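Local coordinates for protein epidermin leader peptide processing serine protease EpiP (PDB 3QFH) that probably cleaves the leader peptide from the precursor of the lantibiotic epidermin, acting as a subtilisin-like serine endopeptidase, at residues Ser18-Tyr23 with Ser41-Tyr46; Ala54-Thr59 with Asn64-Tyr69; Trp103-Ile108 with Thr386-Gly391; Gly279-Asp284 with Lys292-Tyr297; Leu393-Asp398 with Leu433-Ala438. All coordinates share one frame; numbering follows the deposited sequence.

Interaction 1 (Ser18-Tyr23 with Ser41-Tyr46)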
# COMPACT_ATOMS: atom_id res chain seq x y z
N SER A 18 -2.23 -33.03 -18.95
CA SER A 18 -1.57 -33.23 -17.63
C SER A 18 -1.07 -31.90 -17.04
O SER A 18 -0.44 -31.87 -15.97
CB SER A 18 -0.41 -34.22 -17.78
OG SER A 18 0.17 -34.55 -16.53
N GLU A 19 -1.37 -30.81 -17.74
CA GLU A 19 -0.98 -29.46 -17.34
C GLU A 19 -1.47 -29.15 -15.91
O GLU A 19 -2.62 -29.36 -15.57
CB GLU A 19 -1.57 -28.44 -18.32
CG GLU A 19 -1.00 -27.04 -18.22
CD GLU A 19 0.43 -26.95 -18.73
OE1 GLU A 19 1.08 -25.91 -18.47
OE2 GLU A 19 0.90 -27.91 -19.39
N GLU A 20 -0.57 -28.64 -15.08
CA GLU A 20 -0.91 -28.32 -13.70
C GLU A 20 -0.84 -26.80 -13.57
O GLU A 20 0.15 -26.18 -13.94
CB GLU A 20 0.09 -29.02 -12.78
CG GLU A 20 -0.36 -29.19 -11.35
CD GLU A 20 0.72 -29.82 -10.46
OE1 GLU A 20 1.85 -30.05 -10.95
OE2 GLU A 20 0.43 -30.06 -9.26
N LEU A 21 -1.92 -26.19 -13.08
CA LEU A 21 -1.99 -24.73 -12.97
C LEU A 21 -2.32 -24.25 -11.56
O LEU A 21 -2.78 -25.02 -10.72
CB LEU A 21 -3.06 -24.18 -13.92
CG LEU A 21 -2.98 -24.61 -15.39
CD1 LEU A 21 -4.23 -24.09 -16.11
CD2 LEU A 21 -1.69 -24.13 -16.07
N TYR A 22 -2.09 -22.96 -11.34
CA TYR A 22 -2.35 -22.33 -10.06
C TYR A 22 -3.79 -21.84 -9.99
O TYR A 22 -4.22 -21.02 -10.80
CB TYR A 22 -1.38 -21.15 -9.84
CG TYR A 22 0.03 -21.58 -9.48
CD1 TYR A 22 0.98 -21.91 -10.45
CD2 TYR A 22 0.42 -21.66 -8.14
CE1 TYR A 22 2.29 -22.31 -10.09
CE2 TYR A 22 1.71 -22.06 -7.77
CZ TYR A 22 2.64 -22.38 -8.74
OH TYR A 22 3.89 -22.75 -8.33
N TYR A 23 -4.54 -22.37 -9.02
CA TYR A 23 -5.92 -21.94 -8.80
C TYR A 23 -6.08 -21.26 -7.45
O TYR A 23 -5.50 -21.68 -6.43
CB TYR A 23 -6.90 -23.11 -8.90
CG TYR A 23 -7.07 -23.61 -10.31
CD1 TYR A 23 -8.02 -23.02 -11.17
CD2 TYR A 23 -6.29 -24.64 -10.81
CE1 TYR A 23 -8.17 -23.45 -12.48
CE2 TYR A 23 -6.44 -25.09 -12.13
CZ TYR A 23 -7.38 -24.49 -12.95
OH TYR A 23 -7.54 -24.93 -14.25
N SER A 41 -5.76 -35.33 -1.70
CA SER A 41 -4.34 -34.99 -1.76
C SER A 41 -4.12 -33.72 -2.59
O SER A 41 -3.37 -33.72 -3.56
CB SER A 41 -3.52 -36.15 -2.29
OG SER A 41 -3.52 -37.21 -1.35
N LEU A 42 -4.80 -32.65 -2.20
CA LEU A 42 -4.66 -31.37 -2.89
C LEU A 42 -3.31 -30.73 -2.56
O LEU A 42 -2.87 -30.74 -1.41
CB LEU A 42 -5.79 -30.42 -2.51
CG LEU A 42 -7.22 -30.85 -2.82
CD1 LEU A 42 -8.19 -29.80 -2.28
CD2 LEU A 42 -7.42 -31.07 -4.32
N ASN A 43 -2.67 -30.17 -3.57
CA ASN A 43 -1.38 -29.51 -3.39
C ASN A 43 -1.59 -28.01 -3.10
O ASN A 43 -1.54 -27.17 -4.00
CB ASN A 43 -0.52 -29.74 -4.64
CG ASN A 43 0.85 -29.11 -4.54
OD1 ASN A 43 1.27 -28.64 -3.48
ND2 ASN A 43 1.57 -29.10 -5.65
N VAL A 44 -1.83 -27.69 -1.83
CA VAL A 44 -2.04 -26.32 -1.37
C VAL A 44 -0.70 -25.58 -1.30
O VAL A 44 0.16 -25.94 -0.51
CB VAL A 44 -2.70 -26.30 0.02
CG1 VAL A 44 -2.84 -24.87 0.53
CG2 VAL A 44 -4.05 -26.99 -0.03
N VAL A 45 -0.52 -24.57 -2.13
CA VAL A 45 0.76 -23.82 -2.15
C VAL A 45 0.73 -22.45 -1.38
O VAL A 45 1.74 -21.78 -1.25
CB VAL A 45 1.26 -23.61 -3.61
CG1 VAL A 45 1.59 -24.98 -4.26
CG2 VAL A 45 0.24 -22.87 -4.42
N TYR A 46 -0.45 -22.06 -0.91
CA TYR A 46 -0.60 -20.82 -0.12
C TYR A 46 -1.93 -20.93 0.59
O TYR A 46 -2.87 -21.53 0.07
CB TYR A 46 -0.56 -19.58 -1.00
CG TYR A 46 0.02 -18.37 -0.29
CD1 TYR A 46 1.39 -18.28 -0.06
CD2 TYR A 46 -0.79 -17.31 0.11
CE1 TYR A 46 1.94 -17.19 0.57
CE2 TYR A 46 -0.23 -16.18 0.75
CZ TYR A 46 1.14 -16.13 0.98
OH TYR A 46 1.72 -15.04 1.60
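Glu20 OE2 and Asn43 ND2 are the nearest polar atoms across this contact, but at 3.9 Å they make no hydrogen bond, and the carboxylate and amide planes are turned 51° from each other. Both groups lie beside Lys57, whose side chain touches each of them from the strand in between. Further along, Val45 CG2 comes to the edge of the Tyr22 ring, near its plane, 3.7 Å from CE2. The Tyr22 ring reaches it because CG stands anti to the carbonyl carbon (chi1 -75°), which swings the ring toward Val45. The two strands are not sheet neighbours: strand 53-59 runs between them, pairing with Leu21 and Tyr23 on one edge and with Asn43 and Val45 on the other. A classic beta bulge puts Val45 and Tyr46 together opposite Gln55; Tyr46 meets the Trp215 ring and makes a cation-pi contact with Lys218, both of the protease part. Side chains meeting over a central antiparallel strand fit the open-faced alpha/beta fold of subtilase propeptides, whose sheet lies against the protease.

Interaction 2 (Ala54-Thr59 with Asn64-Tyr69)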
# COMPACT_ATOMS: atom_id res chain seq x y z
N ALA A 54 -7.22 -20.15 -0.32
CA ALA A 54 -6.01 -20.92 -0.54
C ALA A 54 -5.67 -20.91 -2.01
O ALA A 54 -6.51 -20.61 -2.86
CB ALA A 54 -6.18 -22.35 -0.07
N GLN A 55 -4.41 -21.20 -2.30
CA GLN A 55 -3.99 -21.32 -3.67
C GLN A 55 -3.60 -22.78 -3.79
O GLN A 55 -2.90 -23.32 -2.94
CB GLN A 55 -2.82 -20.41 -3.98
CG GLN A 55 -2.60 -20.23 -5.46
CD GLN A 55 -1.46 -19.28 -5.76
OE1 GLN A 55 -0.46 -19.25 -5.04
NE2 GLN A 55 -1.59 -18.52 -6.86
N ILE A 56 -4.08 -23.41 -4.84
CA ILE A 56 -3.85 -24.81 -5.06
C ILE A 56 -3.33 -25.04 -6.46
O ILE A 56 -3.79 -24.41 -7.43
CB ILE A 56 -5.15 -25.60 -4.83
CG1 ILE A 56 -5.71 -25.30 -3.42
CG2 ILE A 56 -4.92 -27.11 -5.02
CD1 ILE A 56 -7.02 -26.05 -3.09
N LYS A 57 -2.35 -25.91 -6.58
CA LYS A 57 -1.79 -26.23 -7.86
C LYS A 57 -2.46 -27.54 -8.26
O LYS A 57 -2.34 -28.54 -7.55
CB LYS A 57 -0.27 -26.33 -7.76
CG LYS A 57 0.41 -26.28 -9.10
CD LYS A 57 1.94 -26.28 -9.01
CE LYS A 57 2.54 -26.20 -10.42
NZ LYS A 57 4.03 -26.32 -10.43
N MET A 58 -3.20 -27.53 -9.36
CA MET A 58 -3.89 -28.73 -9.83
C MET A 58 -4.24 -28.70 -11.31
O MET A 58 -4.20 -27.65 -11.94
CB MET A 58 -5.15 -28.99 -8.98
CG MET A 58 -6.11 -27.83 -8.87
SD MET A 58 -7.47 -28.14 -7.68
CE MET A 58 -8.20 -26.52 -7.62
N THR A 59 -4.56 -29.87 -11.87
CA THR A 59 -4.95 -29.97 -13.28
C THR A 59 -6.30 -29.30 -13.46
O THR A 59 -7.03 -29.09 -12.48
CB THR A 59 -5.06 -31.44 -13.77
OG1 THR A 59 -6.11 -32.12 -13.06
CG2 THR A 59 -3.74 -32.18 -13.59
N ASN A 64 -11.98 -28.65 -11.80
CA ASN A 64 -13.40 -28.77 -12.11
C ASN A 64 -14.15 -29.70 -11.17
O ASN A 64 -15.27 -29.41 -10.78
CB ASN A 64 -13.60 -29.14 -13.59
CG ASN A 64 -13.46 -27.94 -14.50
OD1 ASN A 64 -12.53 -27.85 -15.30
ND2 ASN A 64 -14.34 -26.97 -14.34
N ALA A 65 -13.52 -30.80 -10.79
CA ALA A 65 -14.13 -31.72 -9.85
C ALA A 65 -14.24 -31.05 -8.48
O ALA A 65 -15.23 -31.23 -7.78
CB ALA A 65 -13.32 -33.01 -9.75
N LEU A 66 -13.22 -30.28 -8.10
CA LEU A 66 -13.20 -29.60 -6.80
C LEU A 66 -14.35 -28.58 -6.67
O LEU A 66 -14.88 -28.38 -5.60
CB LEU A 66 -11.85 -28.92 -6.56
CG LEU A 66 -11.66 -28.24 -5.21
CD1 LEU A 66 -11.73 -29.27 -4.09
CD2 LEU A 66 -10.34 -27.49 -5.16
N ALA A 67 -14.71 -27.95 -7.78
CA ALA A 67 -15.80 -26.99 -7.81
C ALA A 67 -17.16 -27.65 -7.51
O ALA A 67 -18.14 -26.97 -7.19
CB ALA A 67 -15.84 -26.29 -9.16
N ASN A 68 -17.23 -28.98 -7.59
CA ASN A 68 -18.46 -29.70 -7.30
C ASN A 68 -18.67 -30.03 -5.81
O ASN A 68 -19.69 -30.61 -5.44
CB ASN A 68 -18.52 -30.98 -8.14
CG ASN A 68 -18.61 -30.68 -9.64
OD1 ASN A 68 -19.08 -29.62 -10.04
ND2 ASN A 68 -18.16 -31.62 -10.47
N TYR A 69 -17.69 -29.68 -4.96
CA TYR A 69 -17.83 -29.92 -3.51
C TYR A 69 -18.50 -28.70 -2.89
O TYR A 69 -17.86 -27.85 -2.27
CB TYR A 69 -16.50 -30.26 -2.87
CG TYR A 69 -16.08 -31.66 -3.19
CD1 TYR A 69 -16.37 -32.71 -2.32
CD2 TYR A 69 -15.46 -31.96 -4.41
CE1 TYR A 69 -16.02 -34.01 -2.62
CE2 TYR A 69 -15.12 -33.27 -4.73
CZ TYR A 69 -15.40 -34.29 -3.82
OH TYR A 69 -15.06 -35.59 -4.12
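Leu66 CD2 is the methyl on which this contact turns. Met58 CE presses on it at 3.4 Å, tighter than ordinary van der Waals spacing, while SD of the same methionine lies 3.9 Å from it. Ile56 comes in from the next inward-facing position of the strand, its CD1 meeting Leu66 CD2 tip to tip at 4.2 Å. The methionine approaches differently, crossing the leucine at about a right angle. Its CG sits between the backbone N and the carbonyl carbon (chi1 53°), and from there the extended chain carries sulfur and methyl over the end of Leu66.

A second shell holds these three in place. Phe33 backs Ile56 and Leu36 backs Leu66, both from helix 30-40; Tyr23 lies against Met58, and Ile73 and Ile76 of strand 73-78 also touch Leu66. The chain passes from strand to helix at Thr59, the N-cap, whose OG1 bonds to the N of His62. A type I turn runs from Leu66 to Tyr69, closed by Tyr69 N on Leu66 O at 3.2 Å.

The contact thus joins strand 53-59 to helix 60-66 within the propeptide hydrophobic core. No hydrogen bond crosses it: dispersion and the burial of aliphatic carbons and a thioether sulfur supply the cohesion, and the close methyl pair is probably slightly strained.

Interaction 3 (Trp103-Ile108 with Thr386-Gly391)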
# COMPACT_ATOMS: atom_id res chain seq x y z
N TRP A 103 11.52 19.18 -0.33
CA TRP A 103 10.45 20.15 -0.49
C TRP A 103 9.09 19.59 -0.08
O TRP A 103 8.27 20.31 0.45
CB TRP A 103 10.37 20.67 -1.92
CG TRP A 103 10.16 19.62 -2.96
CD1 TRP A 103 11.12 19.03 -3.73
CD2 TRP A 103 8.91 19.06 -3.39
NE1 TRP A 103 10.55 18.12 -4.58
CE2 TRP A 103 9.20 18.12 -4.39
CE3 TRP A 103 7.58 19.26 -3.01
CZ2 TRP A 103 8.19 17.38 -5.02
CZ3 TRP A 103 6.59 18.53 -3.63
CH2 TRP A 103 6.90 17.59 -4.63
N ASP A 104 8.87 18.32 -0.38
CA ASP A 104 7.62 17.66 -0.10
C ASP A 104 7.34 17.53 1.41
O ASP A 104 6.21 17.69 1.85
CB ASP A 104 7.62 16.27 -0.76
CG ASP A 104 8.80 15.40 -0.30
OD1 ASP A 104 9.97 15.89 -0.32
OD2 ASP A 104 8.55 14.23 0.07
N MET A 105 8.39 17.28 2.19
CA MET A 105 8.31 17.10 3.62
C MET A 105 8.17 18.49 4.26
O MET A 105 7.42 18.68 5.23
CB MET A 105 9.55 16.34 4.12
CG MET A 105 9.36 15.54 5.40
SD MET A 105 8.01 14.30 5.25
CE MET A 105 8.68 13.03 4.20
N ASN A 106 8.85 19.48 3.70
CA ASN A 106 8.70 20.84 4.20
C ASN A 106 7.29 21.38 4.00
O ASN A 106 6.75 22.05 4.88
CB ASN A 106 9.72 21.79 3.57
CG ASN A 106 11.07 21.70 4.25
OD1 ASN A 106 11.40 22.56 5.05
ND2 ASN A 106 11.80 20.61 4.03
N LYS A 107 6.70 21.06 2.86
CA LYS A 107 5.38 21.53 2.49
C LYS A 107 4.31 21.10 3.52
O LYS A 107 3.46 21.88 3.89
CB LYS A 107 5.01 20.97 1.11
CG LYS A 107 3.80 21.58 0.48
CD LYS A 107 4.07 23.04 0.12
CE LYS A 107 2.85 23.73 -0.46
NZ LYS A 107 1.80 24.00 0.56
N ILE A 108 4.40 19.87 3.98
CA ILE A 108 3.39 19.33 4.88
C ILE A 108 3.66 19.54 6.37
O ILE A 108 2.80 19.26 7.18
CB ILE A 108 3.13 17.83 4.58
CG1 ILE A 108 4.30 16.94 5.02
CG2 ILE A 108 2.83 17.65 3.09
CD1 ILE A 108 4.08 15.45 4.79
N THR A 386 1.46 8.23 -0.28
CA THR A 386 0.73 7.39 0.65
C THR A 386 1.41 7.20 2.00
O THR A 386 0.75 7.30 3.03
CB THR A 386 0.41 6.02 -0.04
OG1 THR A 386 -0.30 6.26 -1.25
CG2 THR A 386 -0.43 5.14 0.83
N PRO A 387 2.74 6.94 2.01
CA PRO A 387 3.40 6.79 3.32
C PRO A 387 3.36 8.04 4.17
O PRO A 387 3.44 7.92 5.42
CB PRO A 387 4.85 6.43 2.95
CG PRO A 387 4.98 6.77 1.49
CD PRO A 387 3.62 6.54 0.92
N LYS A 388 3.23 9.21 3.54
CA LYS A 388 3.11 10.48 4.27
C LYS A 388 1.82 10.52 5.09
O LYS A 388 1.80 10.97 6.26
CB LYS A 388 3.19 11.67 3.30
CG LYS A 388 4.54 11.85 2.62
CD LYS A 388 4.56 13.14 1.79
CE LYS A 388 5.92 13.40 1.15
NZ LYS A 388 6.24 12.34 0.17
N VAL A 389 0.74 10.02 4.47
CA VAL A 389 -0.55 9.93 5.12
C VAL A 389 -0.52 8.85 6.19
O VAL A 389 -1.06 9.06 7.28
CB VAL A 389 -1.69 9.67 4.11
CG1 VAL A 389 -3.02 9.39 4.82
CG2 VAL A 389 -1.81 10.85 3.12
N SER A 390 0.10 7.70 5.90
CA SER A 390 0.19 6.64 6.92
C SER A 390 0.94 7.17 8.15
O SER A 390 0.52 6.96 9.30
CB SER A 390 0.91 5.39 6.40
OG SER A 390 0.18 4.74 5.37
N GLY A 391 2.08 7.80 7.91
CA GLY A 391 2.85 8.39 9.01
C GLY A 391 2.05 9.39 9.83
O GLY A 391 2.12 9.38 11.06
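A buried salt bridge between two helices, Asp104 with Lys388, joins the short helix 103-108 to helix 382-400, the long helix that in subtilases leads from the nucleophilic serine into the core. The axes of the two short segments come no nearer than 12.1 Å and are inclined by 38°, so the gap is spanned chiefly by one long side chain. Lys388 runs out extended and then bends at its last torsion (chi4 64°), laying its CE-NZ end beside the carboxylate. Asp104 OD2 is 3.0 Å from NZ and equally close to CE, which places the oxygen alongside that bond instead of straight off its end. Asp104 is turned there by a CG set between its backbone N and carbonyl carbon.

The aliphatic part of the lysine is packed as well. Ile108 CD1 lies 3.8 Å from Lys388 CD, crossing the chain at about a right angle, and the bent Met105 brings its CE to 4.1 Å from Lys388 CE.

The hydrogen bonds of NZ go to Gln184 OE1, Leu384 O and Pro341 O; Asp104 adds its charge from the side. Such an oxygen-rich setting would be expected to favour the charged lysine and to repay much of the cost of burying it, while the Ile108 and Met105 methyls lie against its hydrocarbon chain.

Interaction 4 (Gly279-Asp284 with Lys292-Tyr297)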
# COMPACT_ATOMS: atom_id res chain seq x y z
N GLY A 279 -3.93 4.77 -8.09
CA GLY A 279 -3.12 4.28 -9.20
C GLY A 279 -2.34 5.42 -9.81
O GLY A 279 -2.61 6.61 -9.52
N ASN A 280 -1.38 5.06 -10.66
CA ASN A 280 -0.51 6.00 -11.31
C ASN A 280 -0.73 6.10 -12.82
O ASN A 280 0.21 6.28 -13.56
CB ASN A 280 0.95 5.62 -11.03
CG ASN A 280 1.33 5.78 -9.58
OD1 ASN A 280 1.83 6.82 -9.18
ND2 ASN A 280 1.04 4.78 -8.77
N ASP A 281 -1.96 6.02 -13.28
CA ASP A 281 -2.24 6.06 -14.72
C ASP A 281 -2.99 7.29 -15.15
O ASP A 281 -3.45 7.38 -16.28
CB ASP A 281 -2.99 4.81 -15.10
CG ASP A 281 -2.18 3.57 -14.84
OD1 ASP A 281 -1.06 3.48 -15.37
OD2 ASP A 281 -2.64 2.69 -14.09
N GLY A 282 -3.14 8.25 -14.23
CA GLY A 282 -3.84 9.49 -14.53
C GLY A 282 -5.26 9.32 -15.01
O GLY A 282 -5.75 10.12 -15.81
N ILE A 283 -5.97 8.31 -14.51
CA ILE A 283 -7.33 8.12 -14.99
C ILE A 283 -8.41 8.42 -13.93
O ILE A 283 -8.20 8.24 -12.72
CB ILE A 283 -7.54 6.70 -15.56
CG1 ILE A 283 -7.57 5.65 -14.47
CG2 ILE A 283 -6.46 6.36 -16.60
CD1 ILE A 283 -7.66 4.25 -15.02
N ASP A 284 -9.54 8.92 -14.41
CA ASP A 284 -10.72 9.15 -13.58
C ASP A 284 -11.33 7.75 -13.46
O ASP A 284 -11.85 7.20 -14.44
CB ASP A 284 -11.69 10.12 -14.27
CG ASP A 284 -12.95 10.42 -13.43
OD1 ASP A 284 -13.56 11.48 -13.67
OD2 ASP A 284 -13.34 9.63 -12.54
N LYS A 292 -11.16 -0.60 -18.16
CA LYS A 292 -11.08 -1.87 -18.92
C LYS A 292 -9.85 -1.88 -19.83
O LYS A 292 -9.22 -2.91 -20.03
CB LYS A 292 -12.32 -2.09 -19.77
CG LYS A 292 -13.63 -2.14 -19.00
CD LYS A 292 -14.79 -2.53 -19.92
CE LYS A 292 -16.14 -2.18 -19.31
NZ LYS A 292 -16.37 -2.77 -17.96
N LEU A 293 -9.52 -0.71 -20.36
CA LEU A 293 -8.37 -0.55 -21.25
C LEU A 293 -7.03 -0.87 -20.55
O LEU A 293 -6.03 -1.13 -21.22
CB LEU A 293 -8.37 0.87 -21.82
CG LEU A 293 -7.61 1.08 -23.12
CD1 LEU A 293 -8.15 0.14 -24.20
CD2 LEU A 293 -7.75 2.53 -23.54
N GLN A 294 -7.00 -0.85 -19.22
CA GLN A 294 -5.78 -1.18 -18.47
C GLN A 294 -5.49 -2.68 -18.48
O GLN A 294 -4.34 -3.09 -18.29
CB GLN A 294 -5.87 -0.67 -17.02
CG GLN A 294 -6.13 0.82 -16.91
CD GLN A 294 -5.17 1.63 -17.76
OE1 GLN A 294 -3.97 1.40 -17.76
NE2 GLN A 294 -5.71 2.59 -18.50
N ARG A 295 -6.52 -3.50 -18.68
CA ARG A 295 -6.35 -4.95 -18.77
C ARG A 295 -6.68 -5.45 -20.18
O ARG A 295 -6.76 -6.66 -20.39
CB ARG A 295 -7.25 -5.67 -17.76
CG ARG A 295 -6.88 -5.47 -16.32
CD ARG A 295 -5.52 -6.10 -15.96
NE ARG A 295 -5.50 -7.56 -16.12
CZ ARG A 295 -6.03 -8.44 -15.26
NH1 ARG A 295 -5.94 -9.74 -15.50
NH2 ARG A 295 -6.65 -8.03 -14.17
N GLU A 296 -6.86 -4.53 -21.12
CA GLU A 296 -7.23 -4.88 -22.50
C GLU A 296 -8.37 -5.90 -22.42
O GLU A 296 -8.33 -6.95 -23.06
CB GLU A 296 -6.03 -5.47 -23.25
CG GLU A 296 -4.77 -4.58 -23.20
CD GLU A 296 -3.60 -5.18 -23.96
OE1 GLU A 296 -3.76 -6.27 -24.56
OE2 GLU A 296 -2.51 -4.56 -23.97
N TYR A 297 -9.39 -5.56 -21.64
CA TYR A 297 -10.50 -6.45 -21.37
C TYR A 297 -11.75 -6.13 -22.19
O TYR A 297 -12.22 -4.99 -22.17
CB TYR A 297 -10.81 -6.38 -19.88
CG TYR A 297 -11.97 -7.21 -19.42
CD1 TYR A 297 -11.82 -8.58 -19.20
CD2 TYR A 297 -13.20 -6.62 -19.16
CE1 TYR A 297 -12.88 -9.34 -18.75
CE2 TYR A 297 -14.26 -7.38 -18.72
CZ TYR A 297 -14.10 -8.74 -18.51
OH TYR A 297 -15.16 -9.49 -18.06
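Gln294 reaches across to Asp281 and Ile283, and its side chain can be followed outward. CB points toward the other loop, with CG anti to the carbonyl carbon. CG then meets Ile283 CD1 at 4.2 Å, the apolar part of the contact. At chi2 (-51°) the chain bends, bringing the amide over to Asp281. There OE1 lies 4.1 Å from both CG and OD2 of the carboxylate; the two flat groups are only 21° from parallel, and the two side chains run antiparallel alongside one another. NE2 turns back to its own side and bonds to Lys290 O, which fixes the rotation of the amide.

Asp281 finds its polar partner elsewhere, in Tyr238 OH, whose residue also touches Ile283 and Gln294. Asn330 OD1 holds the backbone N of both Asp281 and Ile283. In the other loop a type I turn runs from Lys292 to Arg295, and Lys292 O accepts from the N of Arg295 and of Tyr297.

The first loop follows strand 273-277 and carries an Ala-Gly-Asn sequence; by analogy with subtilisins, Asn280 is probably the oxyanion-hole asparagine. Across the contact itself no hydrogen bond forms. A carboxylate and an amide oxygen so placed would, if anything, repel weakly, so what cohesion there is comes from the Ile283-Gln294 carbons, while each polar end is tied to a third residue.

Interaction 5 (Leu393-Asp398 with Leu433-Ala438)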
# COMPACT_ATOMS: atom_id res chain seq x y z
N LEU A 393 -1.23 9.54 10.23
CA LEU A 393 -2.21 8.82 11.06
C LEU A 393 -1.58 8.23 12.31
O LEU A 393 -2.22 8.18 13.38
CB LEU A 393 -2.91 7.74 10.26
CG LEU A 393 -3.95 8.24 9.25
CD1 LEU A 393 -4.25 7.17 8.23
CD2 LEU A 393 -5.22 8.67 9.99
N ALA A 394 -0.34 7.74 12.18
CA ALA A 394 0.35 7.21 13.35
C ALA A 394 0.56 8.34 14.36
O ALA A 394 0.38 8.15 15.58
CB ALA A 394 1.68 6.56 12.96
N LEU A 395 0.94 9.50 13.87
CA LEU A 395 1.14 10.68 14.75
C LEU A 395 -0.14 11.12 15.44
O LEU A 395 -0.13 11.46 16.63
CB LEU A 395 1.71 11.85 13.96
CG LEU A 395 3.11 11.70 13.35
CD1 LEU A 395 3.47 12.96 12.56
CD2 LEU A 395 4.13 11.43 14.46
N ILE A 396 -1.23 11.11 14.69
CA ILE A 396 -2.54 11.53 15.20
C ILE A 396 -3.04 10.56 16.28
O ILE A 396 -3.54 10.98 17.33
CB ILE A 396 -3.55 11.65 14.05
CG1 ILE A 396 -3.19 12.86 13.18
CG2 ILE A 396 -4.98 11.80 14.61
CD1 ILE A 396 -3.84 12.84 11.78
N ILE A 397 -2.89 9.27 16.04
CA ILE A 397 -3.30 8.26 17.02
C ILE A 397 -2.52 8.44 18.33
O ILE A 397 -3.10 8.38 19.44
CB ILE A 397 -3.11 6.83 16.46
CG1 ILE A 397 -4.10 6.59 15.30
CG2 ILE A 397 -3.37 5.79 17.57
CD1 ILE A 397 -3.81 5.32 14.43
N ASP A 398 -1.22 8.68 18.23
CA ASP A 398 -0.40 8.86 19.43
C ASP A 398 -0.65 10.23 20.11
O ASP A 398 -0.73 10.32 21.34
CB ASP A 398 1.08 8.67 19.09
CG ASP A 398 1.40 7.25 18.63
OD1 ASP A 398 0.54 6.36 18.79
OD2 ASP A 398 2.52 7.03 18.08
N LEU A 433 -2.53 16.90 2.50
CA LEU A 433 -2.08 16.62 3.86
C LEU A 433 -1.34 17.82 4.50
O LEU A 433 -0.49 18.43 3.85
CB LEU A 433 -1.12 15.42 3.78
CG LEU A 433 -0.46 14.90 5.06
CD1 LEU A 433 -1.48 14.46 6.10
CD2 LEU A 433 0.50 13.76 4.70
N ASP A 434 -1.67 18.16 5.75
CA ASP A 434 -0.97 19.23 6.50
C ASP A 434 -0.77 18.72 7.94
O ASP A 434 -1.67 18.76 8.79
CB ASP A 434 -1.75 20.55 6.48
CG ASP A 434 -0.96 21.73 7.11
OD1 ASP A 434 -1.34 22.90 6.81
OD2 ASP A 434 0.02 21.52 7.88
N VAL A 435 0.43 18.20 8.18
CA VAL A 435 0.79 17.58 9.44
C VAL A 435 0.87 18.60 10.56
O VAL A 435 0.52 18.31 11.71
CB VAL A 435 2.10 16.76 9.29
CG1 VAL A 435 2.58 16.20 10.62
CG2 VAL A 435 1.89 15.64 8.25
N TYR A 436 1.29 19.81 10.22
CA TYR A 436 1.36 20.85 11.25
C TYR A 436 -0.03 21.11 11.83
O TYR A 436 -0.21 21.16 13.06
CB TYR A 436 1.97 22.12 10.70
CG TYR A 436 2.05 23.24 11.69
CD1 TYR A 436 3.13 23.33 12.57
CD2 TYR A 436 1.08 24.23 11.73
CE1 TYR A 436 3.22 24.36 13.49
CE2 TYR A 436 1.15 25.27 12.65
CZ TYR A 436 2.23 25.33 13.52
OH TYR A 436 2.31 26.36 14.42
N LYS A 437 -1.01 21.24 10.94
CA LYS A 437 -2.39 21.43 11.40
C LYS A 437 -2.89 20.24 12.22
O LYS A 437 -3.51 20.42 13.26
CB LYS A 437 -3.35 21.68 10.23
CG LYS A 437 -3.27 23.07 9.61
CD LYS A 437 -4.41 23.29 8.59
CE LYS A 437 -4.28 24.64 7.88
NZ LYS A 437 -4.43 25.82 8.81
N ALA A 438 -2.63 19.03 11.74
CA ALA A 438 -3.10 17.80 12.41
C ALA A 438 -2.59 17.69 13.86
O ALA A 438 -3.30 17.18 14.73
CB ALA A 438 -2.70 16.57 11.61
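Leu395 and Ile396 of helix 382-400, the central helix of the subtilisin-like fold, meet the short helix 435-439 near the C terminus, which is N-capped by Asp434. The contacts across are wholly apolar. Leu395 CD1 lies 3.9 Å from Val435 CG1, the two side chains crossing at about a right angle. One turn after Val435, Ala438 CB sits 3.9 Å from CD1 of Ile396, the residue next to Leu395, and 4.1 Å from its CG1. Having only a methyl, Ala438 lets the backbones come close, 6.9 Å between its CA and that of Ile396. Leu412 packs on Ile396 from helix 406-416, and Ala392 adds to the cover of Val435.

Polar bonds work within or beyond each segment. Ala438 O accepts from Tyr400 OH, a second tie to the long helix, and Asp398 bonds to Thr124 and Asn198. At the helix start, Lys437 N gives a nearly straight bond (166°) of 3.2 Å to Asp434 OD2, arriving from above the carboxylate plane, 70° out of it.

Overall arrangement
From the N terminus, interaction 1 closes the first loop, bringing strand 43-48 back near strand 20-27 around helix 30-40. Interaction 2 follows in series, a short strand-to-helix closure. The two touch, since strand 53-59 lies between the strands of interaction 1, and together they tie up the propeptide. Interaction 3 closes by far the longest loop, joining helix 103-108 to helix 382-400 across most of the protease domain. Interaction 4, a local closure between two loops, falls within that span, about 8 Å away at the nearest atoms. Interaction 5 starts further along the same long helix and closes a 34-residue loop that includes helix 406-416; Val435 N on Ile108 O links it directly to interaction 3.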